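Local coordinates for mandelate racemase/muconate lactonizing enzyme family protein (Roseovarius sp. TM1035, PDB 3T9P) that is of unknown function but, as an enolase-superfamily member, probably abstracts a proton alpha to a substrate carboxylate in an isomerase-type reaction, at residues C155-R158 with D159-F163; G183-E186 with A187-T191; F81-T84 with L85-Y89. One frame throughout, in Å; residues are numbered along the deposited sequence.

Contact 1 (C155-R158 with D159-F163)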
# COMPACT_ATOMS: atom_id res chain seq x y z
N CYS A 155 -30.67 -20.32 10.09
CA CYS A 155 -32.11 -20.64 10.03
C CYS A 155 -33.01 -19.59 10.64
O CYS A 155 -34.03 -19.24 10.03
CB CYS A 155 -32.39 -22.06 10.58
SG CYS A 155 -31.88 -23.25 9.37
N ARG A 156 -32.61 -19.10 11.82
CA ARG A 156 -33.33 -18.09 12.58
C ARG A 156 -33.35 -16.75 11.77
O ARG A 156 -34.39 -16.10 11.70
CB ARG A 156 -32.70 -17.87 13.98
CG ARG A 156 -33.00 -19.01 14.99
CD ARG A 156 -32.09 -19.00 16.29
NE ARG A 156 -31.99 -17.70 16.99
CZ ARG A 156 -30.87 -16.98 17.20
NH1 ARG A 156 -29.66 -17.40 16.79
NH2 ARG A 156 -30.97 -15.81 17.86
N LEU A 157 -32.21 -16.38 11.15
CA LEU A 157 -32.16 -15.13 10.40
C LEU A 157 -33.04 -15.25 9.16
O LEU A 157 -33.70 -14.29 8.80
CB LEU A 157 -30.71 -14.89 9.90
CG LEU A 157 -29.82 -14.36 11.02
CD1 LEU A 157 -28.29 -14.69 10.79
CD2 LEU A 157 -30.17 -12.83 11.17
N ARG A 158 -33.02 -16.42 8.51
CA ARG A 158 -33.86 -16.69 7.35
C ARG A 158 -35.35 -16.55 7.73
O ARG A 158 -36.12 -15.85 7.07
CB ARG A 158 -33.62 -18.13 6.81
CG ARG A 158 -34.64 -18.58 5.65
CD ARG A 158 -34.62 -20.09 5.40
NE ARG A 158 -35.12 -20.76 6.61
CZ ARG A 158 -34.83 -21.99 7.02
NH1 ARG A 158 -34.06 -22.80 6.32
NH2 ARG A 158 -35.36 -22.39 8.18
N ASP A 159 -35.73 -17.18 8.83
CA ASP A 159 -37.13 -17.16 9.24
C ASP A 159 -37.60 -15.90 9.87
O ASP A 159 -38.72 -15.51 9.60
CB ASP A 159 -37.46 -18.38 10.12
CG ASP A 159 -37.32 -19.69 9.35
OD1 ASP A 159 -37.42 -19.67 8.07
OD2 ASP A 159 -37.02 -20.70 10.01
N ASP A 160 -36.78 -15.23 10.68
CA ASP A 160 -37.23 -14.02 11.38
C ASP A 160 -36.91 -12.73 10.67
O ASP A 160 -37.67 -11.76 10.78
CB ASP A 160 -36.70 -14.02 12.84
CG ASP A 160 -36.91 -15.43 13.53
OD1 ASP A 160 -37.85 -16.17 13.06
OD2 ASP A 160 -36.14 -15.83 14.46
N LYS A 161 -35.84 -12.72 9.88
CA LYS A 161 -35.49 -11.48 9.16
C LYS A 161 -35.69 -11.53 7.64
O LYS A 161 -35.57 -10.47 6.97
CB LYS A 161 -34.10 -10.97 9.57
CG LYS A 161 -33.91 -10.94 11.11
CD LYS A 161 -34.72 -9.86 11.78
CE LYS A 161 -34.24 -8.55 11.31
NZ LYS A 161 -35.33 -7.58 11.45
N GLY A 162 -36.05 -12.68 7.10
CA GLY A 162 -36.37 -12.80 5.65
C GLY A 162 -35.15 -12.78 4.72
O GLY A 162 -35.31 -12.60 3.49
N PHE A 163 -33.92 -13.00 5.23
CA PHE A 163 -32.78 -13.11 4.33
C PHE A 163 -32.96 -14.29 3.36
O PHE A 163 -33.41 -15.35 3.80
CB PHE A 163 -31.43 -13.37 5.04
CG PHE A 163 -30.91 -12.20 5.81
CD1 PHE A 163 -30.16 -11.23 5.15
CD2 PHE A 163 -31.25 -11.98 7.18
CE1 PHE A 163 -29.56 -10.10 5.83
CE2 PHE A 163 -30.71 -10.81 7.93
CZ PHE A 163 -29.92 -9.85 7.24
O HOH W 1 -35.92 -16.17 3.96
O HOH W 2 -38.77 -14.84 6.69

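Contact 2 (G183-E186 with A187-T191)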
# COMPACT_ATOMS: atom_id res chain seq x y z
N GLY A 183 -11.35 -31.46 8.72
CA GLY A 183 -12.72 -31.78 8.39
C GLY A 183 -13.74 -30.67 8.48
O GLY A 183 -14.87 -30.90 8.22
N ARG A 184 -13.35 -29.46 8.86
CA ARG A 184 -14.37 -28.42 9.00
C ARG A 184 -15.08 -28.07 7.72
O ARG A 184 -16.23 -28.05 7.70
CB ARG A 184 -13.86 -27.15 9.66
CG ARG A 184 -14.96 -26.16 9.87
CD ARG A 184 -14.52 -24.88 10.36
NE ARG A 184 -15.60 -24.01 10.74
CZ ARG A 184 -16.17 -23.14 9.94
NH1 ARG A 184 -15.77 -23.04 8.70
NH2 ARG A 184 -17.14 -22.40 10.40
N THR A 185 -14.33 -27.93 6.66
CA THR A 185 -14.87 -27.54 5.37
C THR A 185 -15.81 -28.61 4.81
O THR A 185 -16.88 -28.35 4.33
CB THR A 185 -13.72 -27.13 4.43
OG1 THR A 185 -13.11 -25.94 4.92
CG2 THR A 185 -14.20 -26.89 3.07
N GLU A 186 -15.37 -29.84 4.95
CA GLU A 186 -16.14 -31.04 4.51
C GLU A 186 -17.48 -31.10 5.17
O GLU A 186 -18.46 -31.47 4.50
CB GLU A 186 -15.34 -32.36 4.69
CG GLU A 186 -14.26 -32.50 3.66
CD GLU A 186 -12.93 -31.74 4.02
OE1 GLU A 186 -12.78 -31.20 5.15
OE2 GLU A 186 -12.03 -31.74 3.15
N ALA A 187 -17.58 -30.65 6.40
CA ALA A 187 -18.82 -30.59 7.12
C ALA A 187 -19.65 -29.33 6.95
O ALA A 187 -20.95 -29.46 6.87
CB ALA A 187 -18.59 -30.84 8.60
N VAL A 188 -18.97 -28.17 6.91
CA VAL A 188 -19.68 -26.87 7.03
C VAL A 188 -20.47 -26.66 5.70
O VAL A 188 -21.53 -26.04 5.70
CB VAL A 188 -18.70 -25.66 7.35
CG1 VAL A 188 -17.98 -25.20 6.07
CG2 VAL A 188 -19.42 -24.55 7.92
N VAL A 189 -19.98 -27.22 4.61
CA VAL A 189 -20.51 -26.88 3.28
C VAL A 189 -21.91 -27.56 3.17
O VAL A 189 -22.95 -26.85 3.07
CB VAL A 189 -19.53 -27.29 2.16
CG1 VAL A 189 -20.23 -27.28 0.75
CG2 VAL A 189 -18.25 -26.42 2.12
N PRO A 190 -21.94 -28.93 3.32
CA PRO A 190 -23.30 -29.60 3.24
C PRO A 190 -24.18 -29.31 4.44
O PRO A 190 -25.40 -29.09 4.30
CB PRO A 190 -22.96 -31.13 3.06
CG PRO A 190 -21.59 -31.35 3.70
CD PRO A 190 -20.85 -29.92 3.24
N THR A 191 -23.60 -29.18 5.63
CA THR A 191 -24.48 -28.91 6.76
C THR A 191 -25.27 -27.62 6.70
O THR A 191 -26.44 -27.59 7.09
CB THR A 191 -23.62 -28.98 8.14
OG1 THR A 191 -23.01 -30.25 8.20
CG2 THR A 191 -24.44 -28.70 9.36

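Contact 3 (F81-T84 with L85-Y89)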
# COMPACT_ATOMS: atom_id res chain seq x y z
N PHE A 81 -14.34 17.31 -6.24
CA PHE A 81 -13.05 16.96 -5.54
C PHE A 81 -12.38 15.69 -6.10
O PHE A 81 -11.39 15.22 -5.54
CB PHE A 81 -13.33 16.84 -4.02
CG PHE A 81 -14.27 15.71 -3.64
CD1 PHE A 81 -13.74 14.41 -3.35
CD2 PHE A 81 -15.67 15.91 -3.51
CE1 PHE A 81 -14.55 13.39 -2.97
CE2 PHE A 81 -16.51 14.88 -3.09
CZ PHE A 81 -15.96 13.58 -2.81
N ALA A 82 -12.95 15.09 -7.14
CA ALA A 82 -12.29 13.87 -7.69
C ALA A 82 -10.79 14.15 -8.05
O ALA A 82 -9.85 13.38 -7.68
CB ALA A 82 -13.08 13.27 -8.85
N ASP A 83 -10.52 15.30 -8.68
CA ASP A 83 -9.14 15.63 -9.03
C ASP A 83 -8.21 15.85 -7.80
O ASP A 83 -6.98 15.51 -7.82
CB ASP A 83 -9.07 16.86 -10.01
CG ASP A 83 -7.59 17.14 -10.43
OD1 ASP A 83 -6.97 16.19 -11.07
OD2 ASP A 83 -7.03 18.17 -10.06
N THR A 84 -8.79 16.42 -6.71
CA THR A 84 -8.06 16.62 -5.47
C THR A 84 -7.53 15.28 -4.89
O THR A 84 -6.42 15.22 -4.35
CB THR A 84 -8.97 17.23 -4.39
OG1 THR A 84 -9.54 18.47 -4.87
CG2 THR A 84 -8.16 17.47 -3.15
N LEU A 85 -8.32 14.22 -4.99
CA LEU A 85 -7.91 12.91 -4.43
C LEU A 85 -6.74 12.36 -5.27
O LEU A 85 -5.75 11.87 -4.69
CB LEU A 85 -9.09 11.93 -4.47
CG LEU A 85 -10.39 12.35 -3.78
CD1 LEU A 85 -11.33 11.12 -3.91
CD2 LEU A 85 -10.27 12.61 -2.31
N ASP A 86 -6.79 12.56 -6.59
CA ASP A 86 -5.60 12.28 -7.48
C ASP A 86 -4.38 13.11 -7.10
O ASP A 86 -3.32 12.55 -7.00
CB ASP A 86 -5.86 12.46 -8.98
CG ASP A 86 -6.99 11.56 -9.49
OD1 ASP A 86 -6.95 10.36 -9.17
OD2 ASP A 86 -7.88 12.02 -10.24
N LEU A 87 -4.55 14.42 -6.84
CA LEU A 87 -3.48 15.29 -6.39
C LEU A 87 -2.91 14.86 -5.07
O LEU A 87 -1.67 14.92 -4.87
CB LEU A 87 -3.88 16.76 -6.29
CG LEU A 87 -4.09 17.35 -7.72
CD1 LEU A 87 -4.81 18.68 -7.61
CD2 LEU A 87 -2.77 17.63 -8.44
N ILE A 88 -3.77 14.44 -4.17
CA ILE A 88 -3.25 13.92 -2.88
C ILE A 88 -2.27 12.77 -3.13
O ILE A 88 -1.15 12.74 -2.60
CB ILE A 88 -4.42 13.47 -1.99
CG1 ILE A 88 -5.07 14.79 -1.45
CG2 ILE A 88 -3.89 12.49 -0.84
CD1 ILE A 88 -6.53 14.53 -0.94
N TYR A 89 -2.70 11.80 -3.93
CA TYR A 89 -1.80 10.62 -4.20
C TYR A 89 -0.50 11.05 -4.89
O TYR A 89 0.60 10.68 -4.45
CB TYR A 89 -2.56 9.53 -4.96
CG TYR A 89 -1.68 8.36 -5.40
CD1 TYR A 89 -1.04 7.51 -4.47
CD2 TYR A 89 -1.53 8.11 -6.76
CE1 TYR A 89 -0.16 6.46 -4.92
CE2 TYR A 89 -0.72 7.03 -7.20
CZ TYR A 89 -0.04 6.23 -6.29
OH TYR A 89 0.73 5.16 -6.78

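Contact 1 (C155-R158 with D159-F163)
Arg158 and Asp159, neighbours in sequence, form a salt bridge on the last turns of helix 147-161, a local contact at the protein surface where the chain leaves the helix. The guanidinium grips the carboxylate side-on, one nitrogen to each oxygen: NE of Arg158 lies 2.9 Å from OD1 of Asp159, and NH2 of Arg158 lies 3.0 Å from OD2 of Asp159. The two planes stand 37° apart. NH2 meets OD2 on the syn side, somewhat out of the carboxylate plane, whereas NE reaches OD1 from above that plane. Arg158 gets there with CG anti to its backbone N (chi1 172°) and a bend at chi3, which carries the guanidinium alongside Asp159, with CA of Cys155 over the rim of one face. NH1 of Arg158 turns to the backbone O of Leu196, so the arginine also ties this helix end to helix 184-196. In the beta-alpha-beta unit 132-139, 147-161, 165-169 of the barrel domain, the contact lies where the helix gives way to the loop before strand 165-169. A methionine in place of Arg158 would probably leave the Asp159 carboxylate without its charged mate and cut the link to Leu196. Past the salt bridge, Gly162 adopts positive phi, and its N makes only a weak bond to Arg158 O. A water bridges Arg158 O and Phe163 O, donating to both. On the inner side, CD2 of Leu157 packs 3.9 Å from CE2 of Phe163, the two side chains pointing the same way, while Leu157 O sits at the ring edge.

Contact 2 (G183-E186 with A187-T191)
Arg184 and Val188, one turn apart near the start of helix 184-196, meet by backbone and side chain alike. Among the backbone bonds, Val188 N reaches Arg184 O at 2.9 Å. Gly183, at the N-cap position with positive phi, offers its carbonyl to Ala187 N at 3.3 Å, and Ala187 N also makes a weak bond to Arg184 O. The bond from Val189 N to Thr185 O is weak too. Pro190 has no N-H to give, and its CD lies 3.1 Å from Glu186 O; the helix is kinked there.

In the van der Waals packing, CG2 of Val188 lies over one face of the Arg184 guanidinium, 3.7 Å above the plane and offset toward its rim. The arginine chain is extended from CG to NE, with CG anti to the backbone N (chi1 -176°), which carries the guanidinium to that methyl. One residue further along each segment, CG2 of Val189 approaches CG2 of Thr185 at 4.2 Å and lies closer still to Thr185 O.

One polar side chain folds back on the helix itself: OG1 of Thr191 donates to Ala187 O at 2.6 Å, while Thr191 N reaches the same oxygen from the opposite face of its plane.

The remaining polar ends find partners in other parts of the fold, in and around the beta-alpha-beta unit 165-169, 184-196, 201-205: Arg184 bonds to the carbonyls of Ile145 and Arg169, Thr185 OG1 bonds to Gly171 N, and Glu186 forms a salt bridge with Arg214. The chemistry thus implies a buried arginine whose NH1 and NH2 are each met by a backbone carbonyl, while a valine methyl covers part of one flat face.

Contact 3 (F81-T84 with L85-Y89)
Leu85 N bonds to Phe81 O at 3.3 Å, the N-H closing the first turn of helix 82-91, with Phe81 at the N-cap position. This helix belongs to the N-terminal domain of the mandelate racemase/muconate lactonizing enzyme family. The bonds are uneven: Asp86 N bonds only weakly to Ala82 O at 3.4 Å, whereas Leu87 N lies 2.8 Å from Asp83 O and Ile88 N equally close to Thr84 O.

On the buried side, CG of Leu85 sits at the edge of the Phe81 ring, 4.0 Å from CD1 of Phe81. The phenylalanine holds its CG between the backbone N and the carbonyl carbon (chi1 65°), which brings the ring round to Leu85; Trp112 and His288 each make edge-to-face contacts with it. CD1 of Ile88 packs 4.0 Å from CG2 of Thr84. On the outer side, OD1 of Asp83 forms a salt bridge with Arg176 of the second subunit, so this helix takes part in the dimer interface. The other carboxylate oxygen, OD2 of Asp83, lies 3.3 Å from the CD1 methyl of Leu87.

In the fold
Contacts 1 and 2 belong to successive beta-alpha-beta units of the barrel domain and share strand 165-169: contact 1 lies on the helix before it, contact 2 on the helix after it. Their centres are 21 Å apart and their nearest atoms about 7 Å, without touching. Contact 3 belongs to the N-terminal domain, across the chain's centre from both, its centre 43 Å from that of contact 1 and 46 Å from that of contact 2. In this superfamily the active site lies at the C-terminal ends of the barrel strands; no ligand or metal marks it in any of the three contacts. Only contact 3 touches the second subunit.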